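Local coordinates for protein neisseria adhesin A (Neisseria meningitidis, PDB 4CJD) that probably adheres to human epithelial cells and induces bacterial uptake, as a trimeric autotransporter whose head sits on a long coiled-coil stalk, at residues 11-22 with 35-44. Residues are numbered along the deposited sequence; the frame is centred on the assembly and turned at random.
Unlike the reference sequence in segment 11-22: G19 (reference Asn), V20 (reference Ser). Unlike the reference sequence in segment 35-44: E40 (reference Asn), Q43 (reference Lys), P44 (reference Ile).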
loop_
_atom_site.group_PDB
_atom_site.type_symbol
_atom_site.label_atom_id
_atom_site.label_comp_id
_atom_site.label_asym_id
_atom_site.label_seq_id
_atom_site.Cartn_x
_atom_site.Cartn_y
_atom_site.Cartn_z
ATOM N N GLU A 11 3.435 23.268 -50.862
ATOM C CA GLU A 11 2.387 23.127 -49.849
ATOM C C GLU A 11 2.579 21.882 -48.989
ATOM O O GLU A 11 2.373 21.923 -47.790
ATOM C CB GLU A 11 0.999 23.074 -50.491
ATOM C CG GLU A 11 0.463 24.432 -50.912
ATOM C CD GLU A 11 -0.829 24.329 -51.714
ATOM O OE1 GLU A 11 -0.855 23.590 -52.727
ATOM O OE2 GLU A 11 -1.821 24.981 -51.317
ATOM N N ILE A 12 2.951 20.771 -49.617
ATOM C CA ILE A 12 3.201 19.532 -48.880
ATOM C C ILE A 12 4.302 19.748 -47.857
ATOM O O ILE A 12 4.157 19.406 -46.674
ATOM C CB ILE A 12 3.583 18.366 -49.851
ATOM C CG1 ILE A 12 2.386 18.023 -50.746
ATOM C CG2 ILE A 12 4.059 17.144 -49.057
ATOM C CD1 ILE A 12 2.667 16.989 -51.866
ATOM N N ALA A 13 5.404 20.333 -48.312
ATOM C CA ALA A 13 6.556 20.594 -47.458
ATOM C C ALA A 13 6.165 21.458 -46.261
ATOM O O ALA A 13 6.580 21.197 -45.142
ATOM C CB ALA A 13 7.666 21.258 -48.255
ATOM N N LYS A 14 5.366 22.494 -46.514
ATOM C CA LYS A 14 4.971 23.430 -45.447
ATOM C C LYS A 14 4.014 22.778 -44.477
ATOM O O LYS A 14 4.075 23.008 -43.275
ATOM C CB LYS A 14 4.358 24.696 -46.068
ATOM C CG LYS A 14 5.422 25.594 -46.693
ATOM C CD LYS A 14 4.843 26.641 -47.635
ATOM C CE LYS A 14 5.811 27.806 -47.788
ATOM N NZ LYS A 14 5.417 28.690 -48.943
ATOM N N ALA A 15 3.138 21.929 -45.000
ATOM C CA ALA A 15 2.211 21.215 -44.141
ATOM C C ALA A 15 2.972 20.209 -43.277
ATOM O O ALA A 15 2.645 19.995 -42.113
ATOM C CB ALA A 15 1.131 20.512 -44.983
ATOM N N ALA A 16 3.995 19.586 -43.851
ATOM C CA ALA A 16 4.847 18.681 -43.066
ATOM C C ALA A 16 5.601 19.452 -41.972
ATOM O O ALA A 16 5.641 19.049 -40.802
ATOM C CB ALA A 16 5.829 17.932 -44.003
ATOM N N LEU A 17 6.177 20.587 -42.331
ATOM C CA LEU A 17 6.906 21.369 -41.331
ATOM C C LEU A 17 5.995 21.791 -40.186
ATOM O O LEU A 17 6.332 21.609 -39.003
ATOM C CB LEU A 17 7.555 22.584 -41.961
ATOM C CG LEU A 17 8.655 23.216 -41.107
ATOM C CD1 LEU A 17 9.737 22.150 -40.863
ATOM C CD2 LEU A 17 9.203 24.432 -41.866
ATOM N N VAL A 18 4.806 22.281 -40.517
ATOM C CA VAL A 18 3.862 22.650 -39.468
ATOM C C VAL A 18 3.441 21.440 -38.628
ATOM O O VAL A 18 3.318 21.547 -37.400
ATOM C CB VAL A 18 2.590 23.357 -40.072
ATOM C CG1 VAL A 18 1.468 23.387 -39.088
ATOM C CG2 VAL A 18 2.921 24.789 -40.492
ATOM N N GLY A 19 3.207 20.287 -39.279
ATOM C CA GLY A 19 2.862 19.070 -38.556
ATOM C C GLY A 19 3.949 18.651 -37.566
ATOM O O GLY A 19 3.681 18.280 -36.396
ATOM N N VAL A 20 5.192 18.706 -38.037
ATOM C CA VAL A 20 6.358 18.421 -37.183
ATOM C C VAL A 20 6.392 19.327 -35.948
ATOM O O VAL A 20 6.587 18.873 -34.814
ATOM C CB VAL A 20 7.707 18.603 -37.963
ATOM C CG1 VAL A 20 8.870 18.740 -36.999
ATOM C CG2 VAL A 20 7.948 17.462 -38.886
ATOM N N TYR A 21 6.182 20.620 -36.167
ATOM C CA TYR A 21 6.191 21.582 -35.055
ATOM C C TYR A 21 5.134 21.222 -34.021
ATOM O O TYR A 21 5.398 21.216 -32.850
ATOM C CB TYR A 21 5.958 23.010 -35.576
ATOM C CG TYR A 21 6.041 24.116 -34.524
ATOM C CD1 TYR A 21 7.264 24.697 -34.177
ATOM C CD2 TYR A 21 4.899 24.572 -33.876
ATOM C CE1 TYR A 21 7.333 25.729 -33.217
ATOM C CE2 TYR A 21 4.949 25.588 -32.923
ATOM C CZ TYR A 21 6.165 26.179 -32.598
ATOM O OH TYR A 21 6.203 27.218 -31.654
ATOM N N ASN A 22 3.935 20.874 -34.481
ATOM C CA ASN A 22 2.885 20.516 -33.561
ATOM C C ASN A 22 3.189 19.247 -32.746
ATOM O O ASN A 22 2.970 19.224 -31.550
ATOM C CB ASN A 22 1.569 20.387 -34.350
ATOM C CG ASN A 22 0.901 21.743 -34.533
ATOM O OD1 ASN A 22 0.260 22.245 -33.614
ATOM N ND2 ASN A 22 1.096 22.368 -35.692
ATOM N N THR A 35 4.793 30.263 -29.928
ATOM C CA THR A 35 4.038 30.335 -31.169
ATOM C C THR A 35 3.322 29.014 -31.402
ATOM O O THR A 35 3.893 27.921 -31.233
ATOM C CB THR A 35 4.947 30.640 -32.386
ATOM O OG1 THR A 35 5.724 31.800 -32.109
ATOM C CG2 THR A 35 4.106 30.884 -33.678
ATOM N N ILE A 36 2.058 29.116 -31.753
ATOM C CA ILE A 36 1.283 27.967 -32.196
ATOM C C ILE A 36 1.096 28.122 -33.727
ATOM O O ILE A 36 0.698 29.183 -34.182
ATOM C CB ILE A 36 -0.059 27.917 -31.505
ATOM C CG1 ILE A 36 0.104 27.375 -30.070
ATOM C CG2 ILE A 36 -1.076 27.041 -32.338
ATOM C CD1 ILE A 36 -1.185 27.634 -29.232
ATOM N N TYR A 37 1.425 27.092 -34.509
ATOM C CA TYR A 37 1.340 27.184 -35.971
ATOM C C TYR A 37 0.233 26.302 -36.531
ATOM O O TYR A 37 -0.012 25.198 -36.047
ATOM C CB TYR A 37 2.649 26.760 -36.638
ATOM C CG TYR A 37 3.793 27.721 -36.542
ATOM C CD1 TYR A 37 3.914 28.787 -37.433
ATOM C CD2 TYR A 37 4.778 27.549 -35.585
ATOM C CE1 TYR A 37 4.988 29.681 -37.348
ATOM C CE2 TYR A 37 5.858 28.415 -35.501
ATOM C CZ TYR A 37 5.963 29.464 -36.388
ATOM O OH TYR A 37 7.037 30.311 -36.266
ATOM N N ASP A 38 -0.408 26.797 -37.576
ATOM C CA ASP A 38 -1.273 25.982 -38.408
ATOM C C ASP A 38 -1.052 26.392 -39.850
ATOM O O ASP A 38 -0.170 27.193 -40.152
ATOM C CB ASP A 38 -2.741 26.119 -38.014
ATOM C CG ASP A 38 -3.319 27.505 -38.321
ATOM O OD1 ASP A 38 -2.568 28.458 -38.650
ATOM O OD2 ASP A 38 -4.556 27.638 -38.224
ATOM N N ILE A 39 -1.850 25.815 -40.731
ATOM C CA ILE A 39 -1.747 26.078 -42.143
ATOM C C ILE A 39 -2.990 26.841 -42.550
ATOM O O ILE A 39 -4.101 26.435 -42.201
ATOM C CB ILE A 39 -1.643 24.773 -42.945
ATOM C CG1 ILE A 39 -0.256 24.140 -42.785
ATOM C CG2 ILE A 39 -1.977 25.033 -44.405
ATOM C CD1 ILE A 39 0.818 24.796 -43.674
ATOM N N GLU A 40 -2.798 27.949 -43.263
ATOM C CA GLU A 40 -3.903 28.752 -43.769
ATOM C C GLU A 40 -3.572 29.244 -45.179
ATOM O O GLU A 40 -2.488 29.793 -45.418
ATOM C CB GLU A 40 -4.185 29.934 -42.840
ATOM C CG GLU A 40 -4.685 29.526 -41.465
ATOM C CD GLU A 40 -4.694 30.685 -40.483
ATOM O OE1 GLU A 40 -4.579 31.848 -40.946
ATOM O OE2 GLU A 40 -4.809 30.430 -39.258
ATOM N N ASN A 41 -4.497 29.034 -46.113
ATOM C CA ASN A 41 -4.225 29.322 -47.514
ATOM C C ASN A 41 -2.929 28.626 -47.910
ATOM O O ASN A 41 -2.063 29.228 -48.560
ATOM C CB ASN A 41 -4.127 30.834 -47.766
ATOM C CG ASN A 41 -5.298 31.612 -47.176
ATOM O OD1 ASN A 41 -6.351 31.047 -46.866
ATOM N ND2 ASN A 41 -5.117 32.921 -47.025
ATOM N N GLY A 42 -2.773 27.377 -47.457
ATOM C CA GLY A 42 -1.579 26.596 -47.737
ATOM C C GLY A 42 -0.272 27.189 -47.226
ATOM O O GLY A 42 0.827 26.688 -47.558
ATOM N N GLN A 43 -0.373 28.262 -46.435
ATOM C CA GLN A 43 0.803 28.871 -45.821
ATOM C C GLN A 43 0.794 28.608 -44.310
ATOM O O GLN A 43 -0.267 28.577 -43.685
ATOM C CB GLN A 43 0.863 30.383 -46.106
ATOM C CG GLN A 43 1.014 30.763 -47.597
ATOM C CD GLN A 43 2.004 29.870 -48.326
ATOM O OE1 GLN A 43 3.211 29.874 -48.044
ATOM N NE2 GLN A 43 1.488 29.070 -49.248
ATOM N N PRO A 44 1.978 28.411 -43.719
ATOM C CA PRO A 44 2.076 28.336 -42.255
ATOM C C PRO A 44 1.752 29.683 -41.604
ATOM O O PRO A 44 2.170 30.729 -42.094
ATOM C CB PRO A 44 3.536 27.949 -42.014
ATOM C CG PRO A 44 4.243 28.222 -43.284
ATOM C CD PRO A 44 3.260 28.128 -44.384
HETATM O O HOH W 1 0.366 23.597 -46.943
HETATM O O HOH W 2 7.672 29.698 -29.912
HETATM O O HOH W 3 1.793 24.597 -33.050
HETATM O O HOH W 4 -2.029 23.841 -33.945
#
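T35, at the start of a β-hairpin in the NadA head domain, offers its carbonyl oxygen to Y21, whose OH donates a very short hydrogen bond (2.5 Å, OH to O) lying near the ring plane. The hairpin, strands 35-40 and 43-48, packs on the outer side of helix 9-28; on the helix's other side V20 packs on V20 of both neighbouring subunits, and A13 on I12 of the second subunit and A13 of the third. Strand 35-40 runs roughly antiparallel to the helix. Y37 suits the inward-facing side of the strand: its ring turns the CD2 edge onto one face of Y21 in a T-shaped stack, planes at 90°, with CD2 3.3 Å from Y21 CE2. Y21 reaches this edge because its CG stands anti to the backbone N (chi1 -176°). The Y37 carbonyl receives N22 ND2 almost straight (177°), while the same amide also donates to V18 O within the helix, so both bonds fix its rotation. Next, the branched I39 lays CD1 3.8 Å from V18 CG2 and against K14 O and A15 CA, small A15 letting the strand come near. The type I' turn from E40 to Q43 suits G42: phi is positive, and a side chain would run into E11 OE2, 3.9 Å from G42 CA; water 1 bridges E11 O and G42 O. Q43, bent at chi2, presents a lone pair of OE1 to K14 NZ at 2.7 Å; this ammonium also pairs with D10. P44, a compact apolar ring beside K14's extended chain, sets CB 3.6 Å from V18 CG2.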